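Local structure of phosphodiesterase (5H2Q) at residues A[101-106]-A[317-322]; A[138-143]-A[157-162]. The protein belongs to the cyclic nucleotide phosphodiesterase family, is an all-helical, metal-binding member of the HD clan, and holds zinc and magnesium ions beside a pocket occupied by a ligand. All blocks are in the same frame, centred on the assembly; numbering follows the deposited sequence.

Interaction 1: residues A[101-106]-A[317-322]; sequences YTFLYR and MQWTVD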
loop_
_atom_site.group_PDB
_atom_site.type_symbol
_atom_site.label_atom_id
_atom_site.label_comp_id
_atom_site.label_asym_id
_atom_site.label_seq_id
_atom_site.Cartn_x
_atom_site.Cartn_y
_atom_site.Cartn_z
ATOM N N TYR A 101 0.881 -2.888 9.387
ATOM C CA TYR A 101 0.908 -2.877 10.848
ATOM C C TYR A 101 0.768 -4.338 11.383
ATOM O O TYR A 101 1.532 -4.744 12.266
ATOM C CB TYR A 101 -0.236 -2.022 11.401
ATOM C CG TYR A 101 -0.140 -1.882 12.904
ATOM C CD1 TYR A 101 -0.658 -2.861 13.751
ATOM C CD2 TYR A 101 0.484 -0.780 13.478
ATOM C CE1 TYR A 101 -0.529 -2.756 15.137
ATOM C CE2 TYR A 101 0.629 -0.669 14.860
ATOM C CZ TYR A 101 0.106 -1.649 15.686
ATOM O OH TYR A 101 0.194 -1.503 17.052
ATOM N N THR A 102 -0.159 -5.124 10.811
ATOM C CA THR A 102 -0.308 -6.520 11.247
ATOM C C THR A 102 0.916 -7.342 10.944
ATOM O O THR A 102 1.237 -8.226 11.747
ATOM C CB THR A 102 -1.569 -7.202 10.718
ATOM O OG1 THR A 102 -1.423 -7.448 9.324
ATOM C CG2 THR A 102 -2.868 -6.414 11.016
ATOM N N PHE A 103 1.571 -7.111 9.784
ATOM C CA PHE A 103 2.791 -7.876 9.459
ATOM C C PHE A 103 3.861 -7.569 10.462
ATOM O O PHE A 103 4.532 -8.467 10.926
ATOM C CB PHE A 103 3.298 -7.577 8.050
ATOM C CG PHE A 103 2.364 -7.946 6.920
ATOM C CD1 PHE A 103 1.332 -8.869 7.112
ATOM C CD2 PHE A 103 2.521 -7.381 5.658
ATOM C CE1 PHE A 103 0.482 -9.231 6.051
ATOM C CE2 PHE A 103 1.672 -7.746 4.604
ATOM C CZ PHE A 103 0.653 -8.651 4.812
ATOM N N LEU A 104 3.999 -6.284 10.839
ATOM C CA LEU A 104 5.003 -5.900 11.821
ATOM C C LEU A 104 4.724 -6.431 13.207
ATOM O O LEU A 104 5.642 -6.988 13.808
ATOM C CB LEU A 104 5.119 -4.348 11.888
ATOM C CG LEU A 104 5.674 -3.651 10.649
ATOM C CD1 LEU A 104 5.517 -2.121 10.753
ATOM C CD2 LEU A 104 7.138 -4.024 10.427
ATOM N N TYR A 105 3.492 -6.260 13.728
ATOM C CA TYR A 105 3.209 -6.517 15.158
ATOM C C TYR A 105 2.385 -7.761 15.493
ATOM O O TYR A 105 2.224 -8.077 16.682
ATOM C CB TYR A 105 2.588 -5.265 15.780
ATOM C CG TYR A 105 3.532 -4.079 15.656
ATOM C CD1 TYR A 105 4.744 -4.046 16.348
ATOM C CD2 TYR A 105 3.279 -3.058 14.749
ATOM C CE1 TYR A 105 5.649 -2.997 16.182
ATOM C CE2 TYR A 105 4.173 -1.997 14.576
ATOM C CZ TYR A 105 5.353 -1.967 15.303
ATOM O OH TYR A 105 6.225 -0.920 15.148
ATOM N N ARG A 106 1.882 -8.477 14.476
ATOM C CA ARG A 106 1.196 -9.750 14.667
ATOM C C ARG A 106 2.106 -10.806 14.014
ATOM O O ARG A 106 2.188 -11.920 14.516
ATOM C CB ARG A 106 -0.214 -9.770 14.050
ATOM C CG ARG A 106 -1.163 -8.690 14.568
ATOM C CD ARG A 106 -1.633 -8.984 15.970
ATOM N NE ARG A 106 -2.757 -8.132 16.350
ATOM C CZ ARG A 106 -3.485 -8.311 17.442
ATOM N NH1 ARG A 106 -3.223 -9.320 18.266
ATOM N NH2 ARG A 106 -4.489 -7.485 17.720
ATOM N N MET A 317 4.720 -14.654 9.507
ATOM C CA MET A 317 3.728 -14.301 8.478
ATOM C C MET A 317 3.167 -15.550 7.753
ATOM O O MET A 317 2.548 -15.412 6.703
ATOM C CB MET A 317 4.312 -13.291 7.474
ATOM C CG MET A 317 4.210 -11.833 7.934
ATOM S SD MET A 317 5.126 -10.758 6.828
ATOM C CE MET A 317 3.974 -10.770 5.334
ATOM N N GLN A 318 3.315 -16.756 8.349
ATOM C CA GLN A 318 2.806 -18.016 7.770
ATOM C C GLN A 318 1.292 -17.987 7.441
ATOM O O GLN A 318 0.883 -18.604 6.454
ATOM C CB GLN A 318 3.177 -19.206 8.699
ATOM C CG GLN A 318 2.671 -20.602 8.261
ATOM C CD GLN A 318 3.172 -21.038 6.898
ATOM O OE1 GLN A 318 4.366 -20.945 6.580
ATOM N NE2 GLN A 318 2.271 -21.543 6.072
ATOM N N TRP A 319 0.468 -17.232 8.221
ATOM C CA TRP A 319 -0.977 -17.121 7.999
ATOM C C TRP A 319 -1.322 -16.579 6.599
ATOM O O TRP A 319 -2.423 -16.863 6.091
ATOM C CB TRP A 319 -1.659 -16.271 9.095
ATOM C CG TRP A 319 -1.698 -14.787 8.803
ATOM C CD1 TRP A 319 -2.581 -14.136 7.990
ATOM C CD2 TRP A 319 -0.807 -13.780 9.314
ATOM N NE1 TRP A 319 -2.283 -12.792 7.942
ATOM C CE2 TRP A 319 -1.219 -12.541 8.769
ATOM C CE3 TRP A 319 0.293 -13.802 10.194
ATOM C CZ2 TRP A 319 -0.572 -11.333 9.078
ATOM C CZ3 TRP A 319 0.941 -12.605 10.493
ATOM C CH2 TRP A 319 0.519 -11.391 9.925
ATOM N N THR A 320 -0.427 -15.727 6.037
ATOM C CA THR A 320 -0.621 -15.092 4.714
ATOM C C THR A 320 -0.668 -16.195 3.644
ATOM O O THR A 320 -1.547 -16.178 2.785
ATOM C CB THR A 320 0.436 -14.020 4.395
ATOM O OG1 THR A 320 1.733 -14.591 4.333
ATOM C CG2 THR A 320 0.401 -12.819 5.343
ATOM N N VAL A 321 0.246 -17.182 3.758
ATOM C CA VAL A 321 0.317 -18.370 2.888
ATOM C C VAL A 321 -0.999 -19.184 3.018
ATOM O O VAL A 321 -1.634 -19.496 2.001
ATOM C CB VAL A 321 1.575 -19.233 3.206
ATOM C CG1 VAL A 321 1.566 -20.551 2.431
ATOM C CG2 VAL A 321 2.866 -18.462 2.942
ATOM N N ASP A 322 -1.422 -19.486 4.264
ATOM C CA ASP A 322 -2.631 -20.266 4.546
ATOM C C ASP A 322 -3.916 -19.644 3.994
ATOM O O ASP A 322 -4.738 -20.363 3.415
ATOM C CB ASP A 322 -2.791 -20.535 6.066
ATOM C CG ASP A 322 -1.624 -21.200 6.788
ATOM O OD1 ASP A 322 -0.711 -21.717 6.107
ATOM O OD2 ASP A 322 -1.621 -21.190 8.040
#

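Interaction 2: residues A[138-143]-A[157-162]; sequences SFYLKT and KSVLEV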
loop_
_atom_site.group_PDB
_atom_site.type_symbol
_atom_site.label_atom_id
_atom_site.label_comp_id
_atom_site.label_asym_id
_atom_site.label_seq_id
_atom_site.Cartn_x
_atom_site.Cartn_y
_atom_site.Cartn_z
ATOM N N SER A 138 1.736 1.470 -17.954
ATOM C CA SER A 138 1.634 1.188 -19.396
ATOM C C SER A 138 0.712 2.178 -20.111
ATOM O O SER A 138 1.088 2.684 -21.177
ATOM C CB SER A 138 1.138 -0.237 -19.621
ATOM O OG SER A 138 1.302 -0.555 -20.993
ATOM N N PHE A 139 -0.453 2.504 -19.517
ATOM C CA PHE A 139 -1.419 3.454 -20.106
ATOM C C PHE A 139 -0.764 4.786 -20.468
ATOM O O PHE A 139 -1.000 5.307 -21.566
ATOM C CB PHE A 139 -2.614 3.705 -19.166
ATOM C CG PHE A 139 -3.662 4.626 -19.756
ATOM C CD1 PHE A 139 -3.575 6.007 -19.594
ATOM C CD2 PHE A 139 -4.734 4.114 -20.484
ATOM C CE1 PHE A 139 -4.531 6.858 -20.157
ATOM C CE2 PHE A 139 -5.674 4.970 -21.068
ATOM C CZ PHE A 139 -5.570 6.330 -20.893
ATOM N N TYR A 140 0.015 5.358 -19.537
ATOM C CA TYR A 140 0.676 6.644 -19.753
ATOM C C TYR A 140 1.677 6.586 -20.899
ATOM O O TYR A 140 1.826 7.565 -21.620
ATOM C CB TYR A 140 1.368 7.121 -18.468
ATOM C CG TYR A 140 0.360 7.463 -17.400
ATOM C CD1 TYR A 140 -0.243 8.718 -17.362
ATOM C CD2 TYR A 140 -0.087 6.495 -16.501
ATOM C CE1 TYR A 140 -1.220 9.021 -16.416
ATOM C CE2 TYR A 140 -1.046 6.794 -15.536
ATOM C CZ TYR A 140 -1.616 8.056 -15.504
ATOM O OH TYR A 140 -2.602 8.335 -14.593
ATOM N N LEU A 141 2.336 5.442 -21.080
ATOM C CA LEU A 141 3.303 5.291 -22.172
ATOM C C LEU A 141 2.666 5.021 -23.524
ATOM O O LEU A 141 3.131 5.565 -24.526
ATOM C CB LEU A 141 4.346 4.223 -21.834
ATOM C CG LEU A 141 5.107 4.479 -20.525
ATOM C CD1 LEU A 141 5.853 3.235 -20.097
ATOM C CD2 LEU A 141 6.046 5.710 -20.630
ATOM N N LYS A 142 1.613 4.188 -23.564
ATOM C CA LYS A 142 0.912 3.833 -24.806
ATOM C C LYS A 142 0.187 5.035 -25.405
ATOM O O LYS A 142 0.072 5.118 -26.629
ATOM C CB LYS A 142 -0.114 2.714 -24.549
ATOM C CG LYS A 142 0.499 1.362 -24.246
ATOM C CD LYS A 142 -0.554 0.266 -24.148
ATOM C CE LYS A 142 -1.522 0.442 -22.997
ATOM N NZ LYS A 142 -2.398 -0.747 -22.850
ATOM N N THR A 143 -0.335 5.940 -24.546
ATOM C CA THR A 143 -1.104 7.133 -24.947
ATOM C C THR A 143 -0.232 8.384 -25.083
ATOM O O THR A 143 -0.724 9.434 -25.509
ATOM C CB THR A 143 -2.248 7.420 -23.956
ATOM O OG1 THR A 143 -1.697 7.711 -22.670
ATOM C CG2 THR A 143 -3.255 6.312 -23.867
ATOM N N LYS A 157 11.454 4.640 -15.636
ATOM C CA LYS A 157 10.348 3.878 -16.211
ATOM C C LYS A 157 9.130 3.713 -15.279
ATOM O O LYS A 157 8.039 3.391 -15.772
ATOM C CB LYS A 157 10.816 2.519 -16.759
ATOM C CG LYS A 157 10.207 2.191 -18.133
ATOM C CD LYS A 157 10.691 3.143 -19.247
ATOM C CE LYS A 157 9.631 3.406 -20.285
ATOM N NZ LYS A 157 9.636 4.826 -20.728
ATOM N N SER A 158 9.289 3.969 -13.956
ATOM C CA SER A 158 8.178 3.816 -13.008
ATOM C C SER A 158 7.338 5.109 -13.007
ATOM O O SER A 158 7.423 5.942 -12.096
ATOM C CB SER A 158 8.719 3.481 -11.618
ATOM O OG SER A 158 9.525 2.320 -11.694
ATOM N N VAL A 159 6.529 5.276 -14.062
ATOM C CA VAL A 159 5.735 6.475 -14.306
ATOM C C VAL A 159 5.007 7.003 -13.069
ATOM O O VAL A 159 5.227 8.141 -12.648
ATOM C CB VAL A 159 4.742 6.276 -15.480
ATOM C CG1 VAL A 159 3.976 7.569 -15.754
ATOM C CG2 VAL A 159 5.449 5.764 -16.736
ATOM N N LEU A 160 4.146 6.169 -12.495
ATOM C CA LEU A 160 3.350 6.596 -11.356
ATOM C C LEU A 160 4.132 6.623 -10.050
ATOM O O LEU A 160 3.877 7.484 -9.208
ATOM C CB LEU A 160 2.120 5.705 -11.229
ATOM C CG LEU A 160 1.064 5.856 -12.322
ATOM C CD1 LEU A 160 0.077 4.705 -12.271
ATOM C CD2 LEU A 160 0.343 7.218 -12.226
ATOM N N GLU A 161 5.032 5.674 -9.845
ATOM C CA GLU A 161 5.766 5.611 -8.561
ATOM C C GLU A 161 6.647 6.828 -8.311
ATOM O O GLU A 161 6.693 7.326 -7.193
ATOM C CB GLU A 161 6.555 4.314 -8.423
ATOM C CG GLU A 161 5.672 3.059 -8.340
ATOM C CD GLU A 161 5.038 2.633 -9.651
ATOM O OE1 GLU A 161 5.551 3.032 -10.720
ATOM O OE2 GLU A 161 4.044 1.875 -9.607
ATOM N N VAL A 162 7.274 7.373 -9.372
ATOM C CA VAL A 162 8.057 8.587 -9.215
ATOM C C VAL A 162 7.113 9.740 -8.895
ATOM O O VAL A 162 7.420 10.559 -8.018
ATOM C CB VAL A 162 8.925 8.863 -10.467
ATOM C CG1 VAL A 162 9.625 10.225 -10.363
ATOM C CG2 VAL A 162 9.945 7.747 -10.648
#

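Interaction 1: residues A[101-106]-A[317-322]
One face of the F103 ring is covered by the methyl of M317, and its edge is met by the indole of W319. M317 CE stands 3.5 Å from the centroid of the F103 ring, 8° off the ring normal, a CH-pi contact over the centre. M317 SD lies farther out and oblique, 4.5 Å from the centroid of the F103 ring, so this Met-aromatic contact is made mainly by the methyl; the bend at chi3 (73°) turns CE from SD onto the ring. Near the plane of the phenyl ring, W319 CZ2 touches F103 CD1 at 3.7 Å. The two aromatic planes are inclined at 47°, an oblique pairing. The benzo rim of the indole also reaches the end of helix 90-105, where W319 CH2 lies 3.7 Å from T102 O, an oxygen already taken by R106 N. T320 CG2 approaches F103 CE1 obliquely at 3.7 Å, while T320 OG1 bonds M317 O at 2.6 Å, nearly in line with the carbonyl. With T320 N on the same oxygen, two donors grip it at the first turn of helix 318-334. No hydrogen bond spans the segments; the axes of 101-105 and 318-322 come no closer than 12.1 Å, a gap filled largely by side chains. L237 of helix 227-242 touches both F103 and M317, I29 touches T102 and W319, and F306 of helix 290-312 packs on T320.

Interaction 2: residues A[138-143]-A[157-162]
Y140 and V159 bring the two backbones closest, CA to CA 7.4 Å, where helix 137-142 faces the first turn of helix 159-172. The contact is apolar packing between two short-range neighbours of the all-helical phosphodiesterase fold, joined through helix 146-154, and no hydrogen bond crosses it. V159 sits between two residues of the opposing helix and gives one methyl to each. Its CG1, anti to the backbone N (chi1 -177°), rests 3.8 Å from Y140 CB, at the root of the aromatic side chain. V159 CG2 meets L141 CD2 at 3.9 Å, the two side chains running antiparallel alongside one another. Farther out along the tyrosine, L160 crosses at about a right angle, and L160 CD2 comes to 3.6 Å from Y140 CE2; both aliphatic residues approach the ring obliquely. Thus the phenol is touched by V159 near its base and by L160 toward its hydroxyl end, while M133 and L147 pack on it from outside the two segments. L160 also touches H132, and its side chain lies about 6 Å from the magnesium ion and about 8 Å from the ligand LLI, so this packing lies near the metal site and the ligand. The turn that leads into helix 159-172 is an inverse gamma turn centred on S158, whose hydroxyl bonds D203. N137, just ahead of the first segment, adds polar links through its side chain to L160 N and to E161 OE1. On the more exposed side the CE and NZ end of K157 bends toward L141: its chain turns at chi2 (66°) and beyond, laying K157 CE 3.8 Å from L141 CD1, with K157 NZ 3.7 Å from L141 CD2.

From the N terminus, helix 90-105 supplies the first half of interaction 1, whose partner comes 210 residues later at the start of helix 318-334. Within that long loop the chain passes through helix 137-142, runs through helix 146-154 and returns at 157-162, so interaction 2 closes a short loop of 13 residues wholly contained in the larger one; the two nest and do not cross. Interaction 1 joins an early helix to the C-terminal helix, whereas interaction 2 ties together two helices separated by one short helix, 146-154. Their centres lie 31 Å apart on opposite sides of the chain's centre, with nearest atoms about 17 Å apart and no direct touch.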